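Local coordinates for alkylhalidase CmlS (Streptomyces venezuelae, PDB 3I3L), which is a flavin-dependent halogenase of chloramphenicol biosynthesis that carries its FAD covalently bound to an aspartate, at residues V484-Y489 / V503-E508; L510-Y515 / T552-R557; F476-G481 / Q523-L528. All blocks are in the same frame, centred on the assembly; numbering follows the deposited sequence.

Contact 1 (V484-Y489 / V503-E508); sequences VLKQHY and VLANGE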
ATOM      1  N   VAL A 484      26.037  11.527  10.086  1.00 50.14           N
ATOM      2  CA  VAL A 484      25.816  12.711   9.251  1.00 51.84           C
ATOM      3  C   VAL A 484      24.362  13.038   8.883  1.00 51.94           C
ATOM      4  O   VAL A 484      23.475  12.183   8.907  1.00 51.76           O
ATOM      5  CB  VAL A 484      26.617  12.659   7.936  1.00 52.27           C
ATOM      6  CG1 VAL A 484      28.113  12.586   8.242  1.00 53.83           C
ATOM      7  CG2 VAL A 484      26.140  11.483   7.077  1.00 51.27           C
ATOM      8  N   LEU A 485      24.154  14.303   8.544  1.00 52.35           N
ATOM      9  CA  LEU A 485      22.899  14.754   7.977  1.00 52.53           C
ATOM     10  C   LEU A 485      22.931  14.625   6.446  1.00 52.58           C
ATOM     11  O   LEU A 485      23.905  15.017   5.785  1.00 53.78           O
ATOM     12  CB  LEU A 485      22.611  16.190   8.416  1.00 52.27           C
ATOM     13  CG  LEU A 485      22.321  16.308   9.906  1.00 52.43           C
ATOM     14  CD1 LEU A 485      21.932  17.722  10.251  1.00 51.77           C
ATOM     15  CD2 LEU A 485      21.231  15.309  10.314  1.00 53.46           C
ATOM     16  N   LYS A 486      21.870  14.066   5.891  1.00 51.75           N
ATOM     17  CA  LYS A 486      21.739  13.877   4.459  1.00 51.00           C
ATOM     18  C   LYS A 486      20.406  14.486   3.988  1.00 50.34           C
ATOM     19  O   LYS A 486      19.407  14.517   4.748  1.00 47.87           O
ATOM     20  CB  LYS A 486      21.777  12.382   4.118  1.00 50.71           C
ATOM     21  CG  LYS A 486      21.590  12.106   2.643  1.00 53.08           C
ATOM     22  CD  LYS A 486      20.768  10.840   2.372  1.00 54.32           C
ATOM     23  CE  LYS A 486      21.667   9.596   2.312  1.00 57.36           C
ATOM     24  NZ  LYS A 486      20.869   8.448   1.725  1.00 56.64           N
ATOM     25  N   GLN A 487      20.400  14.939   2.731  1.00 49.13           N
ATOM     26  CA  GLN A 487      19.223  15.588   2.144  1.00 47.87           C
ATOM     27  C   GLN A 487      18.133  14.593   1.766  1.00 44.62           C
ATOM     28  O   GLN A 487      18.389  13.493   1.299  1.00 44.63           O
ATOM     29  CB  GLN A 487      19.629  16.447   0.934  1.00 49.68           C
ATOM     30  CG  GLN A 487      18.929  17.844   0.861  1.00 54.14           C
ATOM     31  CD  GLN A 487      19.339  18.812   1.986  1.00 59.52           C
ATOM     32  OE1 GLN A 487      18.481  19.365   2.727  1.00 62.21           O
ATOM     33  NE2 GLN A 487      20.645  19.018   2.126  1.00 60.40           N
ATOM     34  N   HIS A 488      16.894  14.971   2.014  1.00 42.18           N
ATOM     35  CA  HIS A 488      15.774  14.098   1.735  1.00 38.36           C
ATOM     36  C   HIS A 488      14.534  14.962   1.422  1.00 37.13           C
ATOM     37  O   HIS A 488      14.457  16.122   1.808  1.00 38.33           O
ATOM     38  CB  HIS A 488      15.516  13.146   2.928  1.00 38.50           C
ATOM     39  CG  HIS A 488      14.645  11.976   2.585  1.00 36.74           C
ATOM     40  ND1 HIS A 488      15.091  10.910   1.828  1.00 39.51           N
ATOM     41  CD2 HIS A 488      13.330  11.735   2.837  1.00 37.98           C
ATOM     42  CE1 HIS A 488      14.097  10.056   1.642  1.00 38.93           C
ATOM     43  NE2 HIS A 488      13.013  10.535   2.240  1.00 37.31           N
ATOM     44  N   TYR A 489      13.570  14.397   0.733  1.00 33.16           N
ATOM     45  CA  TYR A 489      12.320  15.073   0.482  1.00 32.00           C
ATOM     46  C   TYR A 489      11.195  14.516   1.292  1.00 31.82           C
ATOM     47  O   TYR A 489      11.207  13.324   1.698  1.00 29.18           O
ATOM     48  CB  TYR A 489      11.980  15.022  -1.003  1.00 32.09           C
ATOM     49  CG  TYR A 489      12.951  15.799  -1.890  1.00 30.61           C
ATOM     50  CD1 TYR A 489      12.943  17.203  -1.906  1.00 33.37           C
ATOM     51  CD2 TYR A 489      13.847  15.159  -2.698  1.00 29.71           C
ATOM     52  CE1 TYR A 489      13.810  17.920  -2.710  1.00 28.06           C
ATOM     53  CE2 TYR A 489      14.738  15.884  -3.529  1.00 27.61           C
ATOM     54  CZ  TYR A 489      14.666  17.261  -3.527  1.00 27.75           C
ATOM     55  OH  TYR A 489      15.509  17.973  -4.320  1.00 30.86           O
ATOM     56  N   VAL A 503      17.894  14.302   7.028  1.00 49.81           N
ATOM     57  CA  VAL A 503      17.757  13.118   7.863  1.00 50.04           C
ATOM     58  C   VAL A 503      19.098  12.503   8.340  1.00 49.85           C
ATOM     59  O   VAL A 503      20.160  12.725   7.740  1.00 49.90           O
ATOM     60  CB  VAL A 503      16.887  12.030   7.186  1.00 49.18           C
ATOM     61  CG1 VAL A 503      15.524  12.599   6.853  1.00 52.72           C
ATOM     62  CG2 VAL A 503      17.562  11.455   5.961  1.00 48.20           C
ATOM     63  N   LEU A 504      19.018  11.698   9.392  1.00 48.80           N
ATOM     64  CA  LEU A 504      20.171  10.994   9.903  1.00 48.34           C
ATOM     65  C   LEU A 504      20.650   9.896   8.956  1.00 48.19           C
ATOM     66  O   LEU A 504      19.861   9.084   8.463  1.00 47.82           O
ATOM     67  CB  LEU A 504      19.885  10.433  11.301  1.00 47.47           C
ATOM     68  CG  LEU A 504      20.393  11.281  12.452  1.00 48.05           C
ATOM     69  CD1 LEU A 504      19.602  10.990  13.699  1.00 50.22           C
ATOM     70  CD2 LEU A 504      21.865  11.016  12.635  1.00 46.26           C
ATOM     71  N   ALA A 505      21.963   9.884   8.733  1.00 48.22           N
ATOM     72  CA  ALA A 505      22.620   8.845   7.955  1.00 49.14           C
ATOM     73  C   ALA A 505      24.025   8.542   8.496  1.00 49.38           C
ATOM     74  O   ALA A 505      24.564   9.297   9.293  1.00 49.30           O
ATOM     75  CB  ALA A 505      22.720   9.303   6.490  1.00 48.91           C
ATOM     76  N   ASN A 506      24.621   7.453   8.036  1.00 50.75           N
ATOM     77  CA  ASN A 506      26.059   7.274   8.220  1.00 53.21           C
ATOM     78  C   ASN A 506      26.871   7.752   6.979  1.00 55.51           C
ATOM     79  O   ASN A 506      26.302   8.240   5.991  1.00 56.79           O
ATOM     80  CB  ASN A 506      26.383   5.824   8.593  1.00 52.15           C
ATOM     81  CG  ASN A 506      26.078   4.851   7.477  1.00 50.74           C
ATOM     82  OD1 ASN A 506      26.136   3.634   7.660  1.00 48.11           O
ATOM     83  ND2 ASN A 506      25.723   5.377   6.330  1.00 48.46           N
ATOM     84  N   GLY A 507      28.190   7.623   7.010  1.00 57.07           N
ATOM     85  CA  GLY A 507      28.982   8.083   5.874  1.00 59.61           C
ATOM     86  C   GLY A 507      28.678   7.310   4.596  1.00 61.06           C
ATOM     87  O   GLY A 507      28.904   7.787   3.485  1.00 61.90           O
ATOM     88  N   GLU A 508      28.158   6.105   4.778  1.00 61.25           N
ATOM     89  CA  GLU A 508      27.969   5.165   3.706  1.00 61.13           C
ATOM     90  C   GLU A 508      26.481   5.168   3.331  1.00 60.94           C
ATOM     91  O   GLU A 508      25.876   4.138   2.977  1.00 60.93           O
ATOM     92  CB  GLU A 508      28.480   3.786   4.154  1.00 61.46           C
ATOM     93  CG  GLU A 508      30.004   3.779   4.487  1.00 63.73           C
ATOM     94  CD  GLU A 508      30.371   4.398   5.868  1.00 67.33           C
ATOM     95  OE1 GLU A 508      29.511   4.374   6.781  1.00 68.79           O
ATOM     96  OE2 GLU A 508      31.520   4.899   6.055  1.00 66.86           O
TER

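Contact 2 (L510-Y515 / T552-R557); sequences LDMAQY and TQIVVR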
ATOM      1  N   LEU A 510      23.560   4.894   4.330  1.00 55.23           N
ATOM      2  CA  LEU A 510      22.431   4.299   5.109  1.00 52.03           C
ATOM      3  C   LEU A 510      21.720   5.383   5.882  1.00 49.99           C
ATOM      4  O   LEU A 510      22.363   6.254   6.487  1.00 48.95           O
ATOM      5  CB  LEU A 510      22.894   3.276   6.127  1.00 51.92           C
ATOM      6  CG  LEU A 510      22.672   1.789   5.949  1.00 52.04           C
ATOM      7  CD1 LEU A 510      23.015   1.083   7.266  1.00 47.70           C
ATOM      8  CD2 LEU A 510      21.260   1.476   5.496  1.00 51.89           C
ATOM      9  N   ASP A 511      20.394   5.343   5.864  1.00 46.96           N
ATOM     10  CA  ASP A 511      19.665   6.391   6.534  1.00 45.92           C
ATOM     11  C   ASP A 511      18.391   5.916   7.197  1.00 44.32           C
ATOM     12  O   ASP A 511      18.012   4.738   7.116  1.00 42.15           O
ATOM     13  CB  ASP A 511      19.389   7.554   5.573  1.00 45.45           C
ATOM     14  CG  ASP A 511      18.477   7.152   4.387  1.00 46.59           C
ATOM     15  OD1 ASP A 511      18.397   7.990   3.451  1.00 47.71           O
ATOM     16  OD2 ASP A 511      17.877   6.034   4.362  1.00 40.50           O
ATOM     17  N   MET A 512      17.773   6.863   7.879  1.00 45.13           N
ATOM     18  CA  MET A 512      16.461   6.704   8.497  1.00 46.27           C
ATOM     19  C   MET A 512      15.779   7.990   8.121  1.00 46.89           C
ATOM     20  O   MET A 512      16.046   9.047   8.709  1.00 47.34           O
ATOM     21  CB  MET A 512      16.565   6.548  10.030  1.00 45.94           C
ATOM     22  CG  MET A 512      15.206   6.279  10.779  1.00 42.57           C
ATOM     23  SD  MET A 512      14.439   7.766  11.343  1.00 36.96           S
ATOM     24  CE  MET A 512      15.472   8.348  12.669  1.00 32.34           C
ATOM     25  N   ALA A 513      14.931   7.898   7.108  1.00 48.55           N
ATOM     26  CA  ALA A 513      14.353   9.083   6.465  1.00 51.46           C
ATOM     27  C   ALA A 513      13.047   9.572   7.101  1.00 52.71           C
ATOM     28  O   ALA A 513      12.592  10.667   6.796  1.00 53.07           O
ATOM     29  CB  ALA A 513      14.136   8.828   4.963  1.00 51.50           C
ATOM     30  N   GLN A 514      12.478   8.772   8.011  1.00 54.15           N
ATOM     31  CA  GLN A 514      11.161   9.073   8.607  1.00 54.70           C
ATOM     32  C   GLN A 514      11.127  10.253   9.575  1.00 54.70           C
ATOM     33  O   GLN A 514      10.037  10.696   9.919  1.00 55.74           O
ATOM     34  CB  GLN A 514      10.560   7.832   9.271  1.00 54.54           C
ATOM     35  CG  GLN A 514      10.528   6.598   8.371  1.00 54.67           C
ATOM     36  CD  GLN A 514      11.852   5.839   8.322  1.00 55.88           C
ATOM     37  OE1 GLN A 514      12.882   6.346   8.745  1.00 55.39           O
ATOM     38  NE2 GLN A 514      11.823   4.617   7.791  1.00 56.01           N
ATOM     39  N   TYR A 515      12.291  10.756  10.015  1.00 55.03           N
ATOM     40  CA  TYR A 515      12.350  11.893  10.948  1.00 55.24           C
ATOM     41  C   TYR A 515      13.383  12.961  10.570  1.00 56.14           C
ATOM     42  O   TYR A 515      14.479  12.646  10.183  1.00 56.85           O
ATOM     43  CB  TYR A 515      12.538  11.430  12.408  1.00 54.62           C
ATOM     44  CG  TYR A 515      11.406  10.575  12.896  1.00 53.56           C
ATOM     45  CD1 TYR A 515      10.221  11.153  13.366  1.00 54.94           C
ATOM     46  CD2 TYR A 515      11.473   9.183  12.803  1.00 52.90           C
ATOM     47  CE1 TYR A 515       9.121  10.354  13.769  1.00 55.86           C
ATOM     48  CE2 TYR A 515      10.396   8.376  13.198  1.00 54.90           C
ATOM     49  CZ  TYR A 515       9.226   8.967  13.671  1.00 56.22           C
ATOM     50  OH  TYR A 515       8.198   8.156  14.070  1.00 55.33           O
ATOM     51  N   THR A 552      11.157   7.073  21.390  1.00 47.15           N
ATOM     52  CA  THR A 552      10.991   5.639  21.226  1.00 46.37           C
ATOM     53  C   THR A 552      10.914   5.233  19.743  1.00 46.80           C
ATOM     54  O   THR A 552      11.426   4.169  19.316  1.00 43.64           O
ATOM     55  CB  THR A 552       9.775   5.137  21.963  1.00 46.43           C
ATOM     56  OG1 THR A 552       9.961   5.371  23.366  1.00 51.00           O
ATOM     57  CG2 THR A 552       9.574   3.672  21.726  1.00 42.78           C
ATOM     58  N   GLN A 553      10.256   6.079  18.958  1.00 47.58           N
ATOM     59  CA  GLN A 553      10.052   5.800  17.536  1.00 47.63           C
ATOM     60  C   GLN A 553      11.394   6.000  16.831  1.00 45.41           C
ATOM     61  O   GLN A 553      11.782   5.219  15.981  1.00 45.63           O
ATOM     62  CB  GLN A 553       8.982   6.741  16.950  1.00 48.81           C
ATOM     63  CG  GLN A 553       7.553   6.518  17.445  1.00 53.49           C
ATOM     64  CD  GLN A 553       7.316   7.025  18.889  1.00 60.46           C
ATOM     65  OE1 GLN A 553       8.248   7.450  19.614  1.00 61.69           O
ATOM     66  NE2 GLN A 553       6.058   6.962  19.313  1.00 63.56           N
ATOM     67  N   ILE A 554      12.107   7.037  17.236  1.00 43.36           N
ATOM     68  CA  ILE A 554      13.386   7.369  16.645  1.00 42.11           C
ATOM     69  C   ILE A 554      14.389   6.213  16.820  1.00 41.20           C
ATOM     70  O   ILE A 554      15.006   5.785  15.858  1.00 40.40           O
ATOM     71  CB  ILE A 554      13.916   8.716  17.183  1.00 42.43           C
ATOM     72  CG1 ILE A 554      13.079   9.862  16.616  1.00 42.61           C
ATOM     73  CG2 ILE A 554      15.367   8.931  16.798  1.00 40.45           C
ATOM     74  CD1 ILE A 554      13.448  11.225  17.116  1.00 44.12           C
ATOM     75  N   VAL A 555      14.501   5.650  18.024  1.00 40.06           N
ATOM     76  CA  VAL A 555      15.453   4.579  18.175  1.00 38.87           C
ATOM     77  C   VAL A 555      14.983   3.284  17.529  1.00 39.35           C
ATOM     78  O   VAL A 555      15.807   2.534  16.991  1.00 37.49           O
ATOM     79  CB  VAL A 555      16.087   4.371  19.648  1.00 38.57           C
ATOM     80  CG1 VAL A 555      15.744   5.480  20.630  1.00 36.03           C
ATOM     81  CG2 VAL A 555      15.783   3.022  20.162  1.00 34.01           C
ATOM     82  N   VAL A 556      13.684   3.006  17.569  1.00 40.35           N
ATOM     83  CA  VAL A 556      13.197   1.800  16.870  1.00 41.87           C
ATOM     84  C   VAL A 556      13.472   1.881  15.353  1.00 42.37           C
ATOM     85  O   VAL A 556      13.906   0.906  14.709  1.00 42.16           O
ATOM     86  CB  VAL A 556      11.685   1.478  17.169  1.00 42.73           C
ATOM     87  CG1 VAL A 556      11.166   0.395  16.251  1.00 41.62           C
ATOM     88  CG2 VAL A 556      11.508   1.032  18.634  1.00 42.22           C
ATOM     89  N   ARG A 557      13.205   3.040  14.784  1.00 43.07           N
ATOM     90  CA  ARG A 557      13.453   3.201  13.355  1.00 45.30           C
ATOM     91  C   ARG A 557      14.942   3.078  13.031  1.00 44.29           C
ATOM     92  O   ARG A 557      15.299   2.437  12.065  1.00 45.63           O
ATOM     93  CB  ARG A 557      12.874   4.515  12.819  1.00 46.07           C
ATOM     94  CG  ARG A 557      11.363   4.457  12.532  1.00 51.29           C
ATOM     95  CD  ARG A 557      11.029   3.154  11.790  1.00 58.95           C
ATOM     96  NE  ARG A 557       9.590   2.867  11.703  1.00 65.24           N
ATOM     97  CZ  ARG A 557       8.872   2.174  12.596  1.00 66.68           C
ATOM     98  NH1 ARG A 557       7.579   1.969  12.378  1.00 68.22           N
ATOM     99  NH2 ARG A 557       9.420   1.687  13.702  1.00 65.22           N
TER

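Contact 3 (F476-G481 / Q523-L528); sequences FKWTGG and QIFQDL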
ATOM      1  N   PHE A 476      24.801   0.630  22.900  1.00 36.57           N
ATOM      2  CA  PHE A 476      24.477   0.759  21.470  1.00 37.98           C
ATOM      3  C   PHE A 476      25.753   0.892  20.659  1.00 38.98           C
ATOM      4  O   PHE A 476      26.667   1.588  21.081  1.00 39.60           O
ATOM      5  CB  PHE A 476      23.612   2.018  21.160  1.00 36.50           C
ATOM      6  CG  PHE A 476      22.132   1.844  21.387  1.00 38.73           C
ATOM      7  CD1 PHE A 476      21.410   0.921  20.659  1.00 40.12           C
ATOM      8  CD2 PHE A 476      21.455   2.637  22.323  1.00 39.64           C
ATOM      9  CE1 PHE A 476      20.036   0.779  20.827  1.00 41.06           C
ATOM     10  CE2 PHE A 476      20.092   2.493  22.529  1.00 36.30           C
ATOM     11  CZ  PHE A 476      19.371   1.564  21.767  1.00 41.74           C
ATOM     12  N   LYS A 477      25.775   0.305  19.460  1.00 40.08           N
ATOM     13  CA  LYS A 477      26.807   0.591  18.436  1.00 40.30           C
ATOM     14  C   LYS A 477      26.224   1.269  17.181  1.00 41.09           C
ATOM     15  O   LYS A 477      25.078   0.978  16.738  1.00 42.27           O
ATOM     16  CB  LYS A 477      27.452  -0.704  17.985  1.00 40.67           C
ATOM     17  CG  LYS A 477      28.139  -1.488  19.109  1.00 45.07           C
ATOM     18  CD  LYS A 477      28.886  -2.711  18.457  1.00 49.75           C
ATOM     19  CE  LYS A 477      29.694  -3.495  19.464  1.00 51.90           C
ATOM     20  NZ  LYS A 477      29.884  -4.903  18.974  1.00 53.89           N
ATOM     21  N   TRP A 478      26.987   2.167  16.604  1.00 39.43           N
ATOM     22  CA  TRP A 478      26.565   2.835  15.373  1.00 41.80           C
ATOM     23  C   TRP A 478      27.256   2.140  14.198  1.00 42.85           C
ATOM     24  O   TRP A 478      28.365   1.609  14.351  1.00 41.66           O
ATOM     25  CB  TRP A 478      26.960   4.299  15.433  1.00 40.69           C
ATOM     26  CG  TRP A 478      26.575   5.167  14.295  1.00 43.55           C
ATOM     27  CD1 TRP A 478      27.398   5.609  13.291  1.00 44.62           C
ATOM     28  CD2 TRP A 478      25.283   5.758  14.043  1.00 40.28           C
ATOM     29  NE1 TRP A 478      26.687   6.416  12.439  1.00 46.09           N
ATOM     30  CE2 TRP A 478      25.399   6.531  12.885  1.00 41.38           C
ATOM     31  CE3 TRP A 478      24.062   5.719  14.705  1.00 38.17           C
ATOM     32  CZ2 TRP A 478      24.321   7.250  12.347  1.00 44.30           C
ATOM     33  CZ3 TRP A 478      22.999   6.426  14.190  1.00 40.02           C
ATOM     34  CH2 TRP A 478      23.127   7.194  13.033  1.00 40.31           C
ATOM     35  N   THR A 479      26.593   2.139  13.046  1.00 43.55           N
ATOM     36  CA  THR A 479      27.120   1.477  11.841  1.00 45.10           C
ATOM     37  C   THR A 479      27.909   2.508  11.040  1.00 46.03           C
ATOM     38  O   THR A 479      27.344   3.496  10.544  1.00 45.33           O
ATOM     39  CB  THR A 479      26.000   0.847  10.963  1.00 45.84           C
ATOM     40  OG1 THR A 479      25.187  -0.043  11.755  1.00 46.84           O
ATOM     41  CG2 THR A 479      26.605   0.045   9.788  1.00 44.14           C
ATOM     42  N   GLY A 480      29.222   2.280  10.940  1.00 46.99           N
ATOM     43  CA  GLY A 480      30.162   3.286  10.427  1.00 48.63           C
ATOM     44  C   GLY A 480      30.758   4.075  11.588  1.00 49.50           C
ATOM     45  O   GLY A 480      30.434   3.833  12.765  1.00 50.38           O
ATOM     46  N   GLY A 481      31.624   5.030  11.283  1.00 50.56           N
ATOM     47  CA  GLY A 481      32.247   5.834  12.359  1.00 50.99           C
ATOM     48  C   GLY A 481      31.761   7.273  12.343  1.00 51.24           C
ATOM     49  O   GLY A 481      32.162   8.109  13.170  1.00 51.68           O
ATOM     50  N   GLN A 523      24.814  15.288  16.605  1.00 46.29           N
ATOM     51  CA  GLN A 523      25.851  15.223  17.621  1.00 46.85           C
ATOM     52  C   GLN A 523      25.597  14.107  18.600  1.00 45.67           C
ATOM     53  O   GLN A 523      26.514  13.338  18.928  1.00 45.54           O
ATOM     54  CB  GLN A 523      25.945  16.536  18.363  1.00 48.20           C
ATOM     55  CG  GLN A 523      26.777  17.537  17.610  1.00 52.39           C
ATOM     56  CD  GLN A 523      28.258  17.277  17.809  1.00 55.97           C
ATOM     57  OE1 GLN A 523      28.672  16.216  18.330  1.00 54.56           O
ATOM     58  NE2 GLN A 523      29.071  18.241  17.394  1.00 55.97           N
ATOM     59  N   ILE A 524      24.347  13.992  19.031  1.00 43.36           N
ATOM     60  CA  ILE A 524      23.956  12.862  19.832  1.00 42.96           C
ATOM     61  C   ILE A 524      24.532  11.560  19.272  1.00 41.98           C
ATOM     62  O   ILE A 524      25.150  10.783  20.009  1.00 42.65           O
ATOM     63  CB  ILE A 524      22.430  12.735  19.975  1.00 42.82           C
ATOM     64  CG1 ILE A 524      21.869  14.016  20.628  1.00 43.43           C
ATOM     65  CG2 ILE A 524      22.090  11.434  20.724  1.00 41.82           C
ATOM     66  CD1 ILE A 524      20.372  14.007  20.926  1.00 42.15           C
ATOM     67  N   PHE A 525      24.379  11.349  17.969  1.00 40.60           N
ATOM     68  CA  PHE A 525      24.671  10.039  17.396  1.00 39.33           C
ATOM     69  C   PHE A 525      26.137   9.809  17.103  1.00 38.86           C
ATOM     70  O   PHE A 525      26.597   8.668  17.108  1.00 39.10           O
ATOM     71  CB  PHE A 525      23.743   9.724  16.211  1.00 39.53           C
ATOM     72  CG  PHE A 525      22.302   9.576  16.636  1.00 40.24           C
ATOM     73  CD1 PHE A 525      21.837   8.375  17.166  1.00 40.72           C
ATOM     74  CD2 PHE A 525      21.434  10.665  16.583  1.00 41.15           C
ATOM     75  CE1 PHE A 525      20.501   8.244  17.628  1.00 40.47           C
ATOM     76  CE2 PHE A 525      20.128  10.542  17.020  1.00 42.93           C
ATOM     77  CZ  PHE A 525      19.658   9.328  17.555  1.00 41.58           C
ATOM     78  N   GLN A 526      26.860  10.893  16.874  1.00 38.74           N
ATOM     79  CA  GLN A 526      28.314  10.885  16.800  1.00 39.71           C
ATOM     80  C   GLN A 526      28.930  10.477  18.165  1.00 39.10           C
ATOM     81  O   GLN A 526      29.828   9.656  18.243  1.00 39.20           O
ATOM     82  CB  GLN A 526      28.803  12.289  16.428  1.00 40.19           C
ATOM     83  CG  GLN A 526      30.304  12.321  16.148  1.00 42.10           C
ATOM     84  CD  GLN A 526      30.625  11.369  15.042  1.00 45.56           C
ATOM     85  OE1 GLN A 526      30.028  11.440  13.949  1.00 48.42           O
ATOM     86  NE2 GLN A 526      31.554  10.450  15.292  1.00 47.61           N
ATOM     87  N   ASP A 527      28.397  11.052  19.233  1.00 39.13           N
ATOM     88  CA  ASP A 527      28.798  10.710  20.597  1.00 39.20           C
ATOM     89  C   ASP A 527      28.490   9.252  20.849  1.00 38.69           C
ATOM     90  O   ASP A 527      29.334   8.508  21.379  1.00 38.73           O
ATOM     91  CB  ASP A 527      28.064  11.583  21.623  1.00 39.50           C
ATOM     92  CG  ASP A 527      28.489  13.059  21.580  1.00 41.24           C
ATOM     93  OD1 ASP A 527      29.578  13.377  21.063  1.00 45.65           O
ATOM     94  OD2 ASP A 527      27.735  13.915  22.089  1.00 42.78           O
ATOM     95  N   LEU A 528      27.306   8.818  20.420  1.00 37.35           N
ATOM     96  CA  LEU A 528      26.953   7.408  20.528  1.00 35.96           C
ATOM     97  C   LEU A 528      27.979   6.516  19.790  1.00 35.98           C
ATOM     98  O   LEU A 528      28.398   5.481  20.305  1.00 35.41           O
ATOM     99  CB  LEU A 528      25.519   7.148  20.035  1.00 35.08           C
ATOM    100  CG  LEU A 528      24.962   5.758  20.259  1.00 34.14           C
ATOM    101  CD1 LEU A 528      23.410   5.815  20.381  1.00 35.82           C
ATOM    102  CD2 LEU A 528      25.383   4.728  19.170  1.00 34.78           C
TER

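Contact 1 (V484-Y489 / V503-E508)
Val484, Leu485 and Lys486 pair with Ala505, Leu504 and Val503 in an antiparallel beta hairpin of the C-terminal domain, formed by strands 483-491 and 498-506. Val484 with Ala505 and Lys486 with Val503 are hydrogen-bonded pairs; Leu485 with Leu504, between them, is a non-hydrogen-bonded pair. In the first pair Val484 N gives a bond of 2.8 Å to Ala505 O. Ala505 N returns one to Val484 O. In the second, Lys486 N reaches Val503 O, and Val503 N lies 2.7 Å from Lys486 O. Val503 O also takes a CA-H...O contact from Leu485 CA at 3.4 Å.

One face of the hairpin carries Val484, Lys486, Val503 and Ala505. Here Ala505 CB touches both its neighbours on the other strand, 4.0 Å from Lys486 CB and 4.1 Å from Val484 CG2. The Lys486 CG is anti to its own N (chi1 178°), and the chain bends twice before NZ forms a salt bridge with Asp511 and a hydrogen bond to Gly509 O. Further along, His488 CB rests 4.0 Å from Val503 CG1, and the His488 ring meets Trp358 edge-to-face. The opposite face carries Leu485 and Leu504, and both side chains touch Met517. Leu485 CD2 comes within 3.8 Å of Val503 O.

The four reciprocal bonds satisfy the facing amides and carbonyls of both pairs. The register is therefore held by backbone atoms, while the lysine charge is met by Asp511 of the next strand, with Gly509 O of the connecting loop taking a further bond.

Contact 2 (L510-Y515 / T552-R557)
Tyr515 turns one ring face to Ile554 and an edge to Arg557, where the segment that includes short strand 511-512 packs against helix 551-560 of the C-terminal domain. Ile554 CG1 sits over the Tyr515 ring, offset toward the rim, and is 4.1 Å from Tyr515 CG. Arg557 CG comes in at the ring edge, near the plane, 4.1 Å from Tyr515 CE2. The Tyr515 CG lies anti to its own carbonyl carbon (chi1 -61°), which swings the ring onto the helix, with Ile554 on one face and Arg557 at an edge. The ring and guanidinium planes are 70° apart, so the two flat groups do not stack. An alanine here is likely to leave Ile554 CG1 without its ring cover and open a gap beside the methylene chain of Arg557.

Met512 lies next to the tyrosine, with SD at the ring edge and in its plane. The Met512 side chain runs roughly perpendicular to those of Arg557 and Ile554, and Met512 CG is 3.6 Å from Arg557 CB. Bends at chi2 and chi3 turn the methyl back to the helix, where Met512 CE is 4.2 Å from Ile554 CG2. Carbon atoms of Arg557 thus make its contacts with Met512 and Tyr515, while its NH2 forms a salt bridge with Glu560 one turn further along the helix. On the other side of the helix, Val555 packs on Leu470 and Tyr535. At the far end of the tyrosine, OH lies 3.3 Å from Gln553 CB.

Contact 3 (F476-G481 / Q523-L528)
Trp478 presents one face of its indole to Phe525, at the place where strand 473-478 meets helix 519-531. Phe525 CB lies over the face of the six-membered ring, 4.2 Å from its centroid, as a CH-pi contact. The two aromatic planes are 36° apart, an oblique pairing in which Trp478 CZ3 approaches Phe525 CD1 to 3.7 Å. Ile524 CG2 lies over the centre of one Phe525 face. With CG anti to the backbone N (chi1 -178°), the indole extends from the strand to the helix, and its NE1 bonds to Lys482 O.

One turn of helix beyond Phe525, Leu528 points at the strand. Its CD2 is 3.8 Å from Phe476 CB and 4.1 Å from Trp478 CB, so the branch spans two side chains of the same strand face. Leu538 from helix 535-543 and Leu564 from strand 564-568 add to this apolar cluster.

The polar link is at the loop end. Gln526 NE2 bonds to Gly481 O over 3.2 Å, nearly straight at 172°, with the acceptor in the amide plane. The Gln526 amide also receives Ala483 N at OE1 and gives a bond from NE2 to Glu530. Three bonds therefore fix the rotation of this amide. Those with Gly481 and Ala483 tie the loop and the start of the next strand to the helix, beside a contact that is otherwise apolar; the one to Glu530 stays within the helix.

From the N-terminal side, strand 473-478 comes first and leads through a short loop that holds Gly480 and Gly481 into the hairpin. Contact 1 closes the shortest loop, 13 residues between its strands. It is nested inside the 41-residue loop closed by contact 3, which ends on helix 519-531. Contact 2 opens after contact 1 has closed, at the short third strand of the same sheet and the residues that follow it, and ends on helix 551-560. Its segments alternate with those of contact 3, so these two cross. Strand 498-506 adjoins strand 511-512, and Leu504 touches Phe525. Together the three contacts tie two small antiparallel sheets and two helices into the C-terminal domain, away from the FAD site.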